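Local coordinates for 3-carboxy-cis,cis-muconate cycloisomerase (Pseudomonas putida, PDB 1RE5), which is a largely helical, four-chain member of the fumarase/aspartase (lyase) superfamily, related to adenylosuccinate lyase, at residues His176-Val189 with Arg232-Ser246. Sequence-based numbering, arbitrary orientation.
Sequences HRQRLQELRPRLLV and RLVEFASVLGLVAGS
One face of the Phe-236 ring receives CD2 of Leu-187, a CH-pi contact 4.2 Å from the ring centroid, while Leu-183 CD1 comes to the same ring obliquely. Holding CG of Leu-187 anti to the backbone N (chi1 176°) lets its branched end reach the ring, where a flat aromatic suits a methyl group. Further along, the His-176 ring turns one face to the backbone N of Val-243 and its edge to Ser-246 OG, and the guanidinium of Arg-179 carries Leu-242 CD2 over one face. That leaves its nitrogens to pair across the subunit boundary with Asp-231 and Glu-235 of the second subunit.

The guanidinium of Arg-186 meets the carboxylate of Glu-235 edge on, their planes only 20° apart. Arg-186 NH1 lies 2.7 Å from Glu-235 OE2 in a salt bridge and donates to the syn lone pair of Glu-235 OE1 at 3.0 Å. A long arginine suits this place: one nitrogen serves both carboxylate oxygens while NH2 reaches Glu-182 of the second subunit. Near the C-terminal end of helix 162-187 and the start of helix 231-257, Arg-232 NH1 makes a weak hydrogen bond to Arg-186 O, which lies in the plane of the Arg-232 guanidinium, and Val-189 CG2 rests against Arg-232 CD. Midway, Val-239 fits as a knob into the hole between His-176, Arg-179, Leu-180 and Leu-183, a place for a short branched side chain; its CG2 lies 3.6 Å from Leu-183 CD2.

Segments 176-187 and 232-246 run nearly antiparallel, axes 10.0 Å apart at 159°, with charged pairs linking subunits beside an apolar seam, as in the long-helix bundle of fumarase/aspartase superfamily tetramers.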
ATOM      1  N   HIS D 176     -22.753  -1.152   4.069  1.00 24.45           N
ATOM      2  CA  HIS D 176     -22.129  -1.002   2.758  1.00 24.73           C
ATOM      3  C   HIS D 176     -23.173  -0.768   1.699  1.00 25.24           C
ATOM      4  O   HIS D 176     -22.927  -0.040   0.731  1.00 26.51           O
ATOM      5  CB  HIS D 176     -21.294  -2.233   2.406  1.00 22.51           C
ATOM      6  CG  HIS D 176     -20.151  -2.449   3.342  1.00 22.27           C
ATOM      7  ND1 HIS D 176     -19.564  -3.683   3.537  1.00 23.21           N
ATOM      8  CD2 HIS D 176     -19.525  -1.597   4.185  1.00 19.70           C
ATOM      9  CE1 HIS D 176     -18.630  -3.582   4.466  1.00 20.40           C
ATOM     10  NE2 HIS D 176     -18.586  -2.325   4.875  1.00 22.23           N
ATOM     11  N   ARG D 177     -24.336  -1.387   1.877  1.00 25.25           N
ATOM     12  CA  ARG D 177     -25.420  -1.229   0.917  1.00 25.25           C
ATOM     13  C   ARG D 177     -25.835   0.223   0.943  1.00 25.31           C
ATOM     14  O   ARG D 177     -26.103   0.835  -0.093  1.00 24.39           O
ATOM     15  CB  ARG D 177     -26.586  -2.122   1.305  1.00 25.68           C
ATOM     16  CG  ARG D 177     -26.196  -3.580   1.330  1.00 27.33           C
ATOM     17  CD  ARG D 177     -27.365  -4.441   1.687  1.00 29.40           C
ATOM     18  NE  ARG D 177     -28.374  -4.462   0.637  1.00 31.56           N
ATOM     19  CZ  ARG D 177     -29.618  -4.897   0.826  1.00 31.37           C
ATOM     20  NH1 ARG D 177     -29.983  -5.332   2.030  1.00 30.60           N
ATOM     21  NH2 ARG D 177     -30.487  -4.909  -0.183  1.00 29.54           N
ATOM     22  N   GLN D 178     -25.845   0.757   2.157  1.00 26.04           N
ATOM     23  CA  GLN D 178     -26.190   2.138   2.454  1.00 27.82           C
ATOM     24  C   GLN D 178     -25.190   3.060   1.761  1.00 27.11           C
ATOM     25  O   GLN D 178     -25.578   4.012   1.099  1.00 28.00           O
ATOM     26  CB  GLN D 178     -26.113   2.310   3.966  1.00 31.53           C
ATOM     27  CG  GLN D 178     -26.698   3.542   4.579  1.00 37.08           C
ATOM     28  CD  GLN D 178     -26.467   3.542   6.101  1.00 42.64           C
ATOM     29  OE1 GLN D 178     -26.759   2.544   6.799  1.00 41.67           O
ATOM     30  NE2 GLN D 178     -25.935   4.659   6.622  1.00 43.80           N
ATOM     31  N   ARG D 179     -23.902   2.762   1.905  1.00 27.28           N
ATOM     32  CA  ARG D 179     -22.841   3.568   1.301  1.00 26.77           C
ATOM     33  C   ARG D 179     -22.925   3.551  -0.222  1.00 28.43           C
ATOM     34  O   ARG D 179     -22.779   4.592  -0.879  1.00 29.75           O
ATOM     35  CB  ARG D 179     -21.470   3.058   1.761  1.00 25.99           C
ATOM     36  CG  ARG D 179     -21.163   3.336   3.239  1.00 24.00           C
ATOM     37  CD  ARG D 179     -19.945   2.544   3.733  1.00 23.41           C
ATOM     38  NE  ARG D 179     -19.619   2.868   5.117  1.00 23.08           N
ATOM     39  CZ  ARG D 179     -19.376   1.964   6.063  1.00 24.37           C
ATOM     40  NH1 ARG D 179     -19.413   0.670   5.776  1.00 25.21           N
ATOM     41  NH2 ARG D 179     -19.121   2.350   7.309  1.00 23.12           N
ATOM     42  N   LEU D 180     -23.160   2.365  -0.782  1.00 28.65           N
ATOM     43  CA  LEU D 180     -23.286   2.190  -2.231  1.00 27.75           C
ATOM     44  C   LEU D 180     -24.452   3.031  -2.765  1.00 27.88           C
ATOM     45  O   LEU D 180     -24.415   3.575  -3.864  1.00 27.42           O
ATOM     46  CB  LEU D 180     -23.524   0.708  -2.527  1.00 24.32           C
ATOM     47  CG  LEU D 180     -22.382  -0.105  -3.145  1.00 23.88           C
ATOM     48  CD1 LEU D 180     -21.023   0.536  -2.872  1.00 22.85           C
ATOM     49  CD2 LEU D 180     -22.449  -1.514  -2.626  1.00 21.27           C
ATOM     50  N   GLN D 181     -25.487   3.138  -1.952  1.00 29.69           N
ATOM     51  CA  GLN D 181     -26.669   3.892  -2.317  1.00 30.83           C
ATOM     52  C   GLN D 181     -26.349   5.380  -2.326  1.00 29.60           C
ATOM     53  O   GLN D 181     -26.747   6.097  -3.241  1.00 30.46           O
ATOM     54  CB  GLN D 181     -27.779   3.592  -1.308  1.00 33.42           C
ATOM     55  CG  GLN D 181     -29.179   3.921  -1.762  1.00 39.76           C
ATOM     56  CD  GLN D 181     -30.220   3.503  -0.738  1.00 42.84           C
ATOM     57  OE1 GLN D 181     -30.215   3.973   0.409  1.00 44.97           O
ATOM     58  NE2 GLN D 181     -31.120   2.614  -1.143  1.00 44.89           N
ATOM     59  N   GLU D 182     -25.617   5.840  -1.318  1.00 27.79           N
ATOM     60  CA  GLU D 182     -25.289   7.252  -1.220  1.00 26.63           C
ATOM     61  C   GLU D 182     -24.335   7.754  -2.284  1.00 26.38           C
ATOM     62  O   GLU D 182     -24.375   8.932  -2.638  1.00 27.09           O
ATOM     63  CB  GLU D 182     -24.706   7.564   0.150  1.00 27.04           C
ATOM     64  CG  GLU D 182     -25.587   7.119   1.301  1.00 29.44           C
ATOM     65  CD  GLU D 182     -24.953   7.390   2.653  1.00 30.65           C
ATOM     66  OE1 GLU D 182     -23.702   7.379   2.722  1.00 33.15           O
ATOM     67  OE2 GLU D 182     -25.701   7.597   3.641  1.00 30.84           O
ATOM     68  N   LEU D 183     -23.479   6.878  -2.799  1.00 25.14           N
ATOM     69  CA  LEU D 183     -22.521   7.303  -3.807  1.00 24.72           C
ATOM     70  C   LEU D 183     -23.050   7.160  -5.236  1.00 26.01           C
ATOM     71  O   LEU D 183     -22.484   7.717  -6.184  1.00 25.33           O
ATOM     72  CB  LEU D 183     -21.206   6.522  -3.651  1.00 22.50           C
ATOM     73  CG  LEU D 183     -21.133   5.035  -4.020  1.00 21.73           C
ATOM     74  CD1 LEU D 183     -21.165   4.835  -5.524  1.00 20.16           C
ATOM     75  CD2 LEU D 183     -19.842   4.470  -3.483  1.00 22.21           C
ATOM     76  N   ARG D 184     -24.136   6.419  -5.396  1.00 26.54           N
ATOM     77  CA  ARG D 184     -24.690   6.204  -6.723  1.00 29.08           C
ATOM     78  C   ARG D 184     -24.890   7.492  -7.539  1.00 31.25           C
ATOM     79  O   ARG D 184     -24.393   7.609  -8.663  1.00 32.41           O
ATOM     80  CB  ARG D 184     -26.006   5.432  -6.608  1.00 29.23           C
ATOM     81  CG  ARG D 184     -26.599   5.028  -7.929  1.00 29.45           C
ATOM     82  CD  ARG D 184     -27.253   3.655  -7.838  1.00 31.32           C
ATOM     83  NE  ARG D 184     -27.492   3.121  -9.176  1.00 32.74           N
ATOM     84  CZ  ARG D 184     -27.480   1.829  -9.491  1.00 34.34           C
ATOM     85  NH1 ARG D 184     -27.247   0.908  -8.563  1.00 35.38           N
ATOM     86  NH2 ARG D 184     -27.671   1.456 -10.752  1.00 35.46           N
ATOM     87  N   PRO D 185     -25.602   8.486  -6.979  1.00 31.82           N
ATOM     88  CA  PRO D 185     -25.838   9.745  -7.702  1.00 31.12           C
ATOM     89  C   PRO D 185     -24.570  10.532  -7.997  1.00 30.99           C
ATOM     90  O   PRO D 185     -24.524  11.348  -8.914  1.00 32.24           O
ATOM     91  CB  PRO D 185     -26.756  10.507  -6.756  1.00 32.01           C
ATOM     92  CG  PRO D 185     -26.257  10.068  -5.405  1.00 31.53           C
ATOM     93  CD  PRO D 185     -26.123   8.572  -5.601  1.00 31.61           C
ATOM     94  N   ARG D 186     -23.545  10.282  -7.198  1.00 30.33           N
ATOM     95  CA  ARG D 186     -22.259  10.960  -7.307  1.00 27.84           C
ATOM     96  C   ARG D 186     -21.387  10.301  -8.381  1.00 27.45           C
ATOM     97  O   ARG D 186     -20.735  10.980  -9.170  1.00 29.52           O
ATOM     98  CB  ARG D 186     -21.586  10.867  -5.947  1.00 26.04           C
ATOM     99  CG  ARG D 186     -20.655  11.947  -5.583  1.00 26.27           C
ATOM    100  CD  ARG D 186     -20.131  11.639  -4.188  1.00 28.08           C
ATOM    101  NE  ARG D 186     -21.143  11.846  -3.157  1.00 29.00           N
ATOM    102  CZ  ARG D 186     -21.273  11.096  -2.064  1.00 29.25           C
ATOM    103  NH1 ARG D 186     -20.464  10.067  -1.849  1.00 28.19           N
ATOM    104  NH2 ARG D 186     -22.201  11.394  -1.163  1.00 29.63           N
ATOM    105  N   LEU D 187     -21.402   8.974  -8.414  1.00 26.36           N
ATOM    106  CA  LEU D 187     -20.590   8.202  -9.352  1.00 25.86           C
ATOM    107  C   LEU D 187     -21.065   8.161 -10.794  1.00 26.58           C
ATOM    108  O   LEU D 187     -20.266   8.319 -11.714  1.00 27.05           O
ATOM    109  CB  LEU D 187     -20.461   6.760  -8.863  1.00 23.46           C
ATOM    110  CG  LEU D 187     -19.722   5.814  -9.811  1.00 22.72           C
ATOM    111  CD1 LEU D 187     -18.220   6.121  -9.831  1.00 20.72           C
ATOM    112  CD2 LEU D 187     -19.955   4.394  -9.351  1.00 24.19           C
ATOM    113  N   LEU D 188     -22.359   7.926 -10.986  1.00 26.97           N
ATOM    114  CA  LEU D 188     -22.932   7.821 -12.319  1.00 26.92           C
ATOM    115  C   LEU D 188     -23.138   9.163 -13.008  1.00 27.62           C
ATOM    116  O   LEU D 188     -24.273   9.606 -13.210  1.00 29.23           O
ATOM    117  CB  LEU D 188     -24.255   7.050 -12.249  1.00 26.33           C
ATOM    118  CG  LEU D 188     -24.137   5.645 -11.643  1.00 25.94           C
ATOM    119  CD1 LEU D 188     -25.475   4.912 -11.695  1.00 25.65           C
ATOM    120  CD2 LEU D 188     -23.081   4.866 -12.403  1.00 25.74           C
ATOM    121  N   VAL D 189     -22.029   9.804 -13.366  1.00 26.71           N
ATOM    122  CA  VAL D 189     -22.070  11.086 -14.049  1.00 25.53           C
ATOM    123  C   VAL D 189     -21.379  10.967 -15.401  1.00 26.31           C
ATOM    124  O   VAL D 189     -20.559  10.064 -15.623  1.00 24.82           O
ATOM    125  CB  VAL D 189     -21.373  12.200 -13.229  1.00 26.12           C
ATOM    126  CG1 VAL D 189     -22.201  12.535 -12.000  1.00 23.76           C
ATOM    127  CG2 VAL D 189     -19.952  11.763 -12.833  1.00 25.47           C
ATOM    128  N   ARG D 232     -14.474  10.604  -7.512  1.00 22.83           N
ATOM    129  CA  ARG D 232     -15.621   9.727  -7.733  1.00 23.08           C
ATOM    130  C   ARG D 232     -15.209   8.266  -7.913  1.00 23.97           C
ATOM    131  O   ARG D 232     -15.810   7.363  -7.314  1.00 24.12           O
ATOM    132  CB  ARG D 232     -16.432  10.194  -8.950  1.00 23.91           C
ATOM    133  CG  ARG D 232     -17.264  11.444  -8.693  1.00 25.84           C
ATOM    134  CD  ARG D 232     -17.982  11.926  -9.949  1.00 26.56           C
ATOM    135  NE  ARG D 232     -17.586  13.295 -10.263  1.00 28.81           N
ATOM    136  CZ  ARG D 232     -18.382  14.349 -10.135  1.00 28.58           C
ATOM    137  NH1 ARG D 232     -19.626  14.194  -9.712  1.00 31.64           N
ATOM    138  NH2 ARG D 232     -17.927  15.559 -10.401  1.00 27.89           N
ATOM    139  N   LEU D 233     -14.182   8.021  -8.727  1.00 23.51           N
ATOM    140  CA  LEU D 233     -13.737   6.644  -8.964  1.00 22.29           C
ATOM    141  C   LEU D 233     -13.042   6.048  -7.730  1.00 21.82           C
ATOM    142  O   LEU D 233     -13.207   4.868  -7.406  1.00 21.11           O
ATOM    143  CB  LEU D 233     -12.787   6.593 -10.169  1.00 21.64           C
ATOM    144  CG  LEU D 233     -13.289   7.213 -11.482  1.00 22.28           C
ATOM    145  CD1 LEU D 233     -12.244   7.024 -12.586  1.00 20.29           C
ATOM    146  CD2 LEU D 233     -14.603   6.559 -11.882  1.00 22.64           C
ATOM    147  N   VAL D 234     -12.261   6.866  -7.038  1.00 21.35           N
ATOM    148  CA  VAL D 234     -11.551   6.401  -5.864  1.00 20.78           C
ATOM    149  C   VAL D 234     -12.528   6.092  -4.730  1.00 21.71           C
ATOM    150  O   VAL D 234     -12.315   5.154  -3.965  1.00 21.77           O
ATOM    151  CB  VAL D 234     -10.521   7.437  -5.423  1.00 21.06           C
ATOM    152  CG1 VAL D 234      -9.775   6.954  -4.195  1.00 20.97           C
ATOM    153  CG2 VAL D 234      -9.550   7.680  -6.570  1.00 20.69           C
ATOM    154  N   GLU D 235     -13.607   6.862  -4.615  1.00 21.73           N
ATOM    155  CA  GLU D 235     -14.588   6.570  -3.571  1.00 21.68           C
ATOM    156  C   GLU D 235     -15.253   5.215  -3.811  1.00 22.40           C
ATOM    157  O   GLU D 235     -15.431   4.426  -2.881  1.00 22.82           O
ATOM    158  CB  GLU D 235     -15.672   7.627  -3.519  1.00 21.35           C
ATOM    159  CG  GLU D 235     -16.905   7.170  -2.771  1.00 21.24           C
ATOM    160  CD  GLU D 235     -17.915   8.283  -2.611  1.00 23.58           C
ATOM    161  OE1 GLU D 235     -18.265   8.932  -3.627  1.00 23.54           O
ATOM    162  OE2 GLU D 235     -18.353   8.511  -1.465  1.00 24.13           O
ATOM    163  N   PHE D 236     -15.634   4.951  -5.058  1.00 22.10           N
ATOM    164  CA  PHE D 236     -16.265   3.678  -5.402  1.00 22.09           C
ATOM    165  C   PHE D 236     -15.327   2.518  -5.068  1.00 20.85           C
ATOM    166  O   PHE D 236     -15.747   1.505  -4.507  1.00 21.81           O
ATOM    167  CB  PHE D 236     -16.617   3.646  -6.895  1.00 22.03           C
ATOM    168  CG  PHE D 236     -17.199   2.342  -7.354  1.00 21.59           C
ATOM    169  CD1 PHE D 236     -18.411   1.888  -6.849  1.00 22.46           C
ATOM    170  CD2 PHE D 236     -16.538   1.564  -8.297  1.00 21.94           C
ATOM    171  CE1 PHE D 236     -18.960   0.668  -7.286  1.00 22.66           C
ATOM    172  CE2 PHE D 236     -17.080   0.340  -8.738  1.00 20.97           C
ATOM    173  CZ  PHE D 236     -18.291  -0.102  -8.229  1.00 20.18           C
ATOM    174  N   ALA D 237     -14.055   2.674  -5.412  1.00 19.43           N
ATOM    175  CA  ALA D 237     -13.066   1.632  -5.147  1.00 19.58           C
ATOM    176  C   ALA D 237     -12.913   1.440  -3.647  1.00 18.93           C
ATOM    177  O   ALA D 237     -12.706   0.339  -3.157  1.00 18.36           O
ATOM    178  CB  ALA D 237     -11.723   2.022  -5.758  1.00 17.30           C
ATOM    179  N   SER D 238     -13.025   2.540  -2.925  1.00 18.97           N
ATOM    180  CA  SER D 238     -12.891   2.523  -1.488  1.00 19.08           C
ATOM    181  C   SER D 238     -13.999   1.724  -0.798  1.00 18.50           C
ATOM    182  O   SER D 238     -13.750   0.972   0.140  1.00 19.34           O
ATOM    183  CB  SER D 238     -12.872   3.959  -0.985  1.00 18.87           C
ATOM    184  OG  SER D 238     -12.902   3.963   0.415  1.00 25.02           O
ATOM    185  N   VAL D 239     -15.235   1.880  -1.250  1.00 18.77           N
ATOM    186  CA  VAL D 239     -16.335   1.139  -0.636  1.00 17.44           C
ATOM    187  C   VAL D 239     -16.157  -0.341  -0.950  1.00 16.99           C
ATOM    188  O   VAL D 239     -16.392  -1.201  -0.103  1.00 13.97           O
ATOM    189  CB  VAL D 239     -17.714   1.655  -1.143  1.00 17.21           C
ATOM    190  CG1 VAL D 239     -18.847   0.873  -0.484  1.00 14.96           C
ATOM    191  CG2 VAL D 239     -17.851   3.147  -0.817  1.00 13.63           C
ATOM    192  N   LEU D 240     -15.730  -0.641  -2.174  1.00 18.79           N
ATOM    193  CA  LEU D 240     -15.485  -2.033  -2.552  1.00 19.96           C
ATOM    194  C   LEU D 240     -14.398  -2.578  -1.615  1.00 19.66           C
ATOM    195  O   LEU D 240     -14.400  -3.763  -1.240  1.00 17.34           O
ATOM    196  CB  LEU D 240     -15.030  -2.115  -4.012  1.00 21.25           C
ATOM    197  CG  LEU D 240     -16.050  -2.592  -5.058  1.00 22.67           C
ATOM    198  CD1 LEU D 240     -17.380  -1.907  -4.869  1.00 22.82           C
ATOM    199  CD2 LEU D 240     -15.504  -2.312  -6.449  1.00 23.03           C
ATOM    200  N   GLY D 241     -13.489  -1.682  -1.224  1.00 18.31           N
ATOM    201  CA  GLY D 241     -12.409  -2.046  -0.331  1.00 17.41           C
ATOM    202  C   GLY D 241     -12.994  -2.459   1.003  1.00 18.38           C
ATOM    203  O   GLY D 241     -12.602  -3.485   1.576  1.00 19.42           O
ATOM    204  N   LEU D 242     -13.932  -1.655   1.498  1.00 17.38           N
ATOM    205  CA  LEU D 242     -14.605  -1.930   2.761  1.00 16.59           C
ATOM    206  C   LEU D 242     -15.294  -3.303   2.699  1.00 17.04           C
ATOM    207  O   LEU D 242     -15.236  -4.088   3.653  1.00 17.17           O
ATOM    208  CB  LEU D 242     -15.632  -0.830   3.034  1.00 16.94           C
ATOM    209  CG  LEU D 242     -15.394   0.282   4.074  1.00 18.02           C
ATOM    210  CD1 LEU D 242     -13.916   0.561   4.312  1.00 17.11           C
ATOM    211  CD2 LEU D 242     -16.125   1.534   3.591  1.00 17.11           C
ATOM    212  N   VAL D 243     -15.932  -3.598   1.568  1.00 17.79           N
ATOM    213  CA  VAL D 243     -16.618  -4.879   1.396  1.00 17.54           C
ATOM    214  C   VAL D 243     -15.627  -6.036   1.450  1.00 18.01           C
ATOM    215  O   VAL D 243     -15.882  -7.056   2.091  1.00 19.85           O
ATOM    216  CB  VAL D 243     -17.371  -4.945   0.056  1.00 17.36           C
ATOM    217  CG1 VAL D 243     -17.861  -6.366  -0.188  1.00 18.25           C
ATOM    218  CG2 VAL D 243     -18.546  -3.982   0.073  1.00 15.56           C
ATOM    219  N   ALA D 244     -14.494  -5.882   0.776  1.00 18.07           N
ATOM    220  CA  ALA D 244     -13.476  -6.927   0.774  1.00 16.09           C
ATOM    221  C   ALA D 244     -13.068  -7.185   2.215  1.00 15.54           C
ATOM    222  O   ALA D 244     -12.990  -8.327   2.660  1.00 13.66           O
ATOM    223  CB  ALA D 244     -12.263  -6.469  -0.039  1.00 15.43           C
ATOM    224  N   GLY D 245     -12.819  -6.095   2.934  1.00 15.84           N
ATOM    225  CA  GLY D 245     -12.398  -6.186   4.319  1.00 17.61           C
ATOM    226  C   GLY D 245     -13.371  -6.938   5.201  1.00 18.52           C
ATOM    227  O   GLY D 245     -12.978  -7.836   5.951  1.00 18.33           O
ATOM    228  N   SER D 246     -14.649  -6.584   5.120  1.00 18.88           N
ATOM    229  CA  SER D 246     -15.647  -7.258   5.942  1.00 18.18           C
ATOM    230  C   SER D 246     -15.763  -8.730   5.591  1.00 17.58           C
ATOM    231  O   SER D 246     -15.796  -9.566   6.483  1.00 19.22           O
ATOM    232  CB  SER D 246     -17.002  -6.571   5.815  1.00 17.81           C
ATOM    233  OG  SER D 246     -16.925  -5.247   6.321  1.00 17.74           O
TER